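Uncharacterized protein (Bordetella pertussis, PDB 3FVV) probably catalyses the magnesium-dependent dephosphorylation of histidinol phosphate to histidinol, as a SerB-family member of the HAD-like hydrolase superfamily. Local coordinates at residues A62-P74 / P139-E151. Residues are numbered along the deposited sequence; the frame is centred on the assembly and turned at random.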
loop_
_atom_site.group_PDB
_atom_site.type_symbol
_atom_site.label_atom_id
_atom_site.label_comp_id
_atom_site.label_asym_id
_atom_site.label_seq_id
_atom_site.Cartn_x
_atom_site.Cartn_y
_atom_site.Cartn_z
ATOM N N ALA A 62 -2.647 -11.308 -5.630
ATOM C CA ALA A 62 -1.432 -10.961 -4.834
ATOM C C ALA A 62 -0.344 -11.941 -5.197
ATOM O O ALA A 62 0.800 -11.540 -5.454
ATOM C CB ALA A 62 -1.708 -10.964 -3.318
ATOM N N GLU A 63 -0.702 -13.224 -5.303
ATOM C CA GLU A 63 0.299 -14.224 -5.708
ATOM C C GLU A 63 0.956 -13.989 -7.043
ATOM O O GLU A 63 2.179 -14.092 -7.138
ATOM C CB GLU A 63 -0.291 -15.623 -5.682
ATOM C CG GLU A 63 -0.190 -16.172 -4.268
ATOM C CD GLU A 63 -1.193 -17.251 -3.977
ATOM O OE1 GLU A 63 -1.760 -17.856 -4.938
ATOM O OE2 GLU A 63 -1.385 -17.493 -2.768
ATOM N N PHE A 64 0.176 -13.666 -8.076
ATOM C CA PHE A 64 0.769 -13.341 -9.413
ATOM C C PHE A 64 1.847 -12.229 -9.289
ATOM O O PHE A 64 2.914 -12.282 -9.899
ATOM C CB PHE A 64 -0.311 -12.893 -10.382
ATOM C CG PHE A 64 0.236 -12.332 -11.657
ATOM C CD1 PHE A 64 0.403 -13.136 -12.761
ATOM C CD2 PHE A 64 0.614 -10.992 -11.739
ATOM C CE1 PHE A 64 0.966 -12.611 -13.957
ATOM C CE2 PHE A 64 1.175 -10.483 -12.894
ATOM C CZ PHE A 64 1.347 -11.298 -14.001
ATOM N N MET A 65 1.516 -11.199 -8.536
ATOM C CA MET A 65 2.443 -10.098 -8.248
ATOM C C MET A 65 3.730 -10.561 -7.545
ATOM O O MET A 65 4.820 -10.157 -7.909
ATOM C CB MET A 65 1.717 -8.983 -7.445
ATOM C CG MET A 65 0.588 -8.238 -8.223
ATOM S SD MET A 65 1.207 -7.491 -9.810
ATOM C CE MET A 65 -0.012 -6.229 -10.068
ATOM N N LEU A 66 3.624 -11.451 -6.574
ATOM C CA LEU A 66 4.800 -11.978 -5.876
ATOM C C LEU A 66 5.586 -12.905 -6.761
ATOM O O LEU A 66 6.811 -13.074 -6.573
ATOM C CB LEU A 66 4.440 -12.702 -4.570
ATOM C CG LEU A 66 3.683 -11.840 -3.572
ATOM C CD1 LEU A 66 3.362 -12.612 -2.318
ATOM C CD2 LEU A 66 4.483 -10.614 -3.198
ATOM N N GLY A 67 4.898 -13.511 -7.723
ATOM C CA GLY A 67 5.542 -14.398 -8.664
ATOM C C GLY A 67 6.495 -13.586 -9.503
ATOM O O GLY A 67 7.481 -14.114 -9.987
ATOM N N LEU A 68 6.239 -12.290 -9.668
ATOM C CA LEU A 68 7.209 -11.463 -10.369
ATOM C C LEU A 68 8.574 -11.364 -9.629
ATOM O O LEU A 68 9.612 -11.232 -10.238
ATOM C CB LEU A 68 6.631 -10.074 -10.596
ATOM C CG LEU A 68 5.431 -10.067 -11.557
ATOM C CD1 LEU A 68 4.756 -8.706 -11.603
ATOM C CD2 LEU A 68 5.918 -10.514 -12.911
ATOM N N LEU A 69 8.526 -11.398 -8.303
ATOM C CA LEU A 69 9.728 -11.388 -7.461
ATOM C C LEU A 69 10.485 -12.722 -7.440
ATOM O O LEU A 69 11.735 -12.764 -7.364
ATOM C CB LEU A 69 9.309 -10.990 -6.044
ATOM C CG LEU A 69 8.580 -9.644 -5.815
ATOM C CD1 LEU A 69 8.334 -9.511 -4.287
ATOM C CD2 LEU A 69 9.314 -8.396 -6.348
ATOM N N ALA A 70 9.719 -13.810 -7.552
ATOM C CA ALA A 70 10.227 -15.172 -7.508
ATOM C C ALA A 70 11.109 -15.472 -8.718
ATOM O O ALA A 70 11.964 -16.347 -8.663
ATOM C CB ALA A 70 9.013 -16.217 -7.376
ATOM N N ALA A 71 10.963 -14.708 -9.790
ATOM C CA ALA A 71 11.668 -14.989 -11.045
ATOM C C ALA A 71 13.127 -14.467 -11.072
ATOM O O ALA A 71 13.835 -14.669 -12.027
ATOM C CB ALA A 71 10.808 -14.476 -12.262
ATOM N N HIS A 72 13.620 -13.866 -9.969
ATOM C CA HIS A 72 14.884 -13.133 -9.987
ATOM C C HIS A 72 15.608 -13.112 -8.660
ATOM O O HIS A 72 15.024 -13.241 -7.599
ATOM C CB HIS A 72 14.592 -11.669 -10.291
ATOM C CG HIS A 72 13.894 -11.458 -11.573
ATOM N ND1 HIS A 72 12.584 -11.039 -11.645
ATOM C CD2 HIS A 72 14.308 -11.627 -12.836
ATOM C CE1 HIS A 72 12.222 -10.970 -12.904
ATOM N NE2 HIS A 72 13.255 -11.302 -13.647
ATOM N N SER A 73 16.890 -12.885 -8.711
ATOM C CA SER A 73 17.664 -12.796 -7.505
ATOM C C SER A 73 17.264 -11.509 -6.762
ATOM O O SER A 73 16.894 -10.497 -7.387
ATOM C CB SER A 73 19.154 -12.839 -7.864
ATOM O OG SER A 73 19.832 -11.696 -7.401
ATOM N N PRO A 74 17.271 -11.536 -5.438
ATOM C CA PRO A 74 16.954 -10.316 -4.716
ATOM C C PRO A 74 17.998 -9.175 -4.934
ATOM O O PRO A 74 17.669 -8.024 -4.787
ATOM C CB PRO A 74 16.923 -10.780 -3.258
ATOM C CG PRO A 74 17.740 -12.009 -3.229
ATOM C CD PRO A 74 17.443 -12.675 -4.535
ATOM N N PRO A 139 5.907 -10.615 1.307
ATOM C CA PRO A 139 6.264 -11.753 0.489
ATOM C C PRO A 139 7.108 -12.732 1.278
ATOM O O PRO A 139 8.050 -12.321 1.948
ATOM C CB PRO A 139 7.082 -11.126 -0.669
ATOM C CG PRO A 139 7.455 -9.840 -0.294
ATOM C CD PRO A 139 6.758 -9.439 1.056
ATOM N N GLU A 140 6.771 -14.021 1.236
ATOM C CA GLU A 140 7.630 -15.029 1.828
ATOM C C GLU A 140 9.003 -15.010 1.096
ATOM O O GLU A 140 9.072 -14.991 -0.163
ATOM C CB GLU A 140 6.981 -16.410 1.712
ATOM C CG GLU A 140 7.772 -17.529 2.285
ATOM C CD GLU A 140 7.146 -18.910 1.899
ATOM O OE1 GLU A 140 6.854 -19.180 0.705
ATOM O OE2 GLU A 140 6.921 -19.694 2.812
ATOM N N TYR A 141 10.052 -15.042 1.907
ATOM C CA TYR A 141 11.465 -15.047 1.467
ATOM C C TYR A 141 12.090 -16.198 2.151
ATOM O O TYR A 141 12.033 -16.264 3.367
ATOM C CB TYR A 141 12.149 -13.785 1.954
ATOM C CG TYR A 141 13.536 -13.541 1.424
ATOM C CD1 TYR A 141 13.744 -13.173 0.109
ATOM C CD2 TYR A 141 14.623 -13.581 2.257
ATOM C CE1 TYR A 141 15.007 -12.906 -0.356
ATOM C CE2 TYR A 141 15.930 -13.285 1.800
ATOM C CZ TYR A 141 16.115 -12.951 0.486
ATOM O OH TYR A 141 17.392 -12.672 -0.006
ATOM N N ARG A 142 12.653 -17.120 1.420
ATOM C CA ARG A 142 13.235 -18.314 2.004
ATOM C C ARG A 142 14.446 -18.656 1.184
ATOM O O ARG A 142 14.411 -18.642 -0.086
ATOM C CB ARG A 142 12.232 -19.482 1.926
ATOM C CG ARG A 142 12.582 -20.746 2.767
ATOM C CD ARG A 142 11.521 -21.867 2.548
ATOM N NE ARG A 142 11.440 -22.268 1.130
ATOM C CZ ARG A 142 10.314 -22.516 0.478
ATOM N NH1 ARG A 142 9.115 -22.375 1.050
ATOM N NH2 ARG A 142 10.369 -22.863 -0.786
ATOM N N ASP A 143 15.522 -18.994 1.882
ATOM C CA ASP A 143 16.696 -19.460 1.206
ATOM C C ASP A 143 17.196 -18.408 0.167
ATOM O O ASP A 143 17.737 -18.752 -0.877
ATOM C CB ASP A 143 16.465 -20.839 0.530
ATOM C CG ASP A 143 16.311 -22.002 1.527
ATOM O OD1 ASP A 143 17.019 -22.022 2.550
ATOM O OD2 ASP A 143 15.530 -22.938 1.228
ATOM N N GLY A 144 17.082 -17.135 0.506
ATOM C CA GLY A 144 17.615 -16.086 -0.317
ATOM C C GLY A 144 16.763 -15.759 -1.522
ATOM O O GLY A 144 17.212 -15.059 -2.432
ATOM N N ARG A 145 15.528 -16.216 -1.561
ATOM C CA ARG A 145 14.683 -15.792 -2.677
ATOM C C ARG A 145 13.233 -15.655 -2.267
ATOM O O ARG A 145 12.780 -16.284 -1.293
ATOM C CB ARG A 145 14.817 -16.759 -3.833
ATOM C CG ARG A 145 14.386 -18.141 -3.459
ATOM C CD ARG A 145 14.332 -19.152 -4.635
ATOM N NE ARG A 145 13.185 -18.991 -5.555
ATOM C CZ ARG A 145 12.012 -19.633 -5.452
ATOM N NH1 ARG A 145 11.747 -20.464 -4.461
ATOM N NH2 ARG A 145 11.087 -19.422 -6.369
ATOM N N TYR A 146 12.527 -14.775 -2.976
ATOM C CA TYR A 146 11.078 -14.716 -2.830
ATOM C C TYR A 146 10.447 -15.969 -3.416
ATOM O O TYR A 146 10.818 -16.416 -4.506
ATOM C CB TYR A 146 10.577 -13.450 -3.510
ATOM C CG TYR A 146 11.041 -12.294 -2.724
ATOM C CD1 TYR A 146 10.553 -12.065 -1.445
ATOM C CD2 TYR A 146 11.999 -11.447 -3.207
ATOM C CE1 TYR A 146 10.990 -10.967 -0.694
ATOM C CE2 TYR A 146 12.456 -10.398 -2.449
ATOM C CZ TYR A 146 11.958 -10.140 -1.202
ATOM O OH TYR A 146 12.467 -9.057 -0.485
ATOM N N THR A 147 9.559 -16.594 -2.661
ATOM C CA THR A 147 8.948 -17.851 -3.097
ATOM C C THR A 147 7.709 -17.677 -3.989
ATOM O O THR A 147 7.272 -18.640 -4.618
ATOM C CB THR A 147 8.457 -18.670 -1.905
ATOM O OG1 THR A 147 7.439 -17.917 -1.249
ATOM C CG2 THR A 147 9.634 -18.999 -0.923
ATOM N N GLY A 148 7.118 -16.483 -4.040
ATOM C CA GLY A 148 5.809 -16.334 -4.692
ATOM C C GLY A 148 4.577 -16.464 -3.799
ATOM O O GLY A 148 3.433 -16.189 -4.252
ATOM N N ARG A 149 4.790 -16.824 -2.519
ATOM C CA ARG A 149 3.725 -16.961 -1.549
ATOM C C ARG A 149 3.668 -15.794 -0.558
ATOM O O ARG A 149 4.679 -15.106 -0.292
ATOM C CB ARG A 149 3.896 -18.283 -0.788
ATOM C CG ARG A 149 4.051 -19.519 -1.712
ATOM C CD ARG A 149 3.786 -20.804 -0.950
ATOM N NE ARG A 149 4.592 -20.872 0.278
ATOM C CZ ARG A 149 4.528 -21.873 1.159
ATOM N NH1 ARG A 149 3.758 -22.915 0.925
ATOM N NH2 ARG A 149 5.289 -21.867 2.247
ATOM N N ILE A 150 2.486 -15.558 -0.003
ATOM C CA ILE A 150 2.272 -14.530 1.041
ATOM C C ILE A 150 2.664 -15.065 2.400
ATOM O O ILE A 150 2.324 -16.181 2.727
ATOM C CB ILE A 150 0.797 -14.123 1.134
ATOM C CG1 ILE A 150 0.380 -13.449 -0.169
ATOM C CG2 ILE A 150 0.558 -13.137 2.287
ATOM C CD1 ILE A 150 -1.108 -13.234 -0.300
ATOM N N GLU A 151 3.386 -14.263 3.176
ATOM C CA GLU A 151 3.743 -14.593 4.522
ATOM C C GLU A 151 2.773 -13.899 5.453
ATOM O O GLU A 151 2.726 -12.652 5.539
ATOM C CB GLU A 151 5.205 -14.155 4.730
ATOM C CG GLU A 151 5.784 -14.225 6.107
ATOM C CD GLU A 151 6.268 -15.596 6.404
ATOM O OE1 GLU A 151 7.169 -16.089 5.683
ATOM O OE2 GLU A 151 5.755 -16.178 7.394
HETATM O O HOH W 1 3.168 -16.715 -6.876
HETATM O O HOH W 2 0.380 -17.224 -0.659
HETATM O O HOH W 3 13.416 -13.410 -5.493
#
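The beta hairpin 139-147 (type I' turn R142-R145) lays its return strand and the corner at G148-R149 along the end of helix 58-70, joining the helical part of this HAD-like hydrolase to its mixed sheet. L69 sets CD1 over one face of the Y146 ring, 4.3 Å from its centroid and 14° off the normal, while Y141 CD1 covers the opposite face; CG of Y146 anti to its carbonyl carbon (chi1 -69°) places the ring there, and Y146 CB meets L69 CB. L66 forks between the strands: CD2 packs on P139 CB at 3.7 Å and CD1 on I150 CG1 at 3.8 Å, and N118 touches L66, L69 and P139. G148 passes over the helix, its CA 4.4 Å from G67 CA, and A70 CA approaches Y146 O at 3.3 Å in a CA-H...O contact. P74, first residue of helix 74-89, sets CG at the edge of the Y141 ring, 3.3 Å from Y141 OH. No hydrogen bond crosses directly; one water links E63 O with G148 O, another E63 OE2 with I150 N, a third L69 O and H72 O with Y146 N. Waters thus join six backbone atoms and one carboxylate oxygen around an apolar centre.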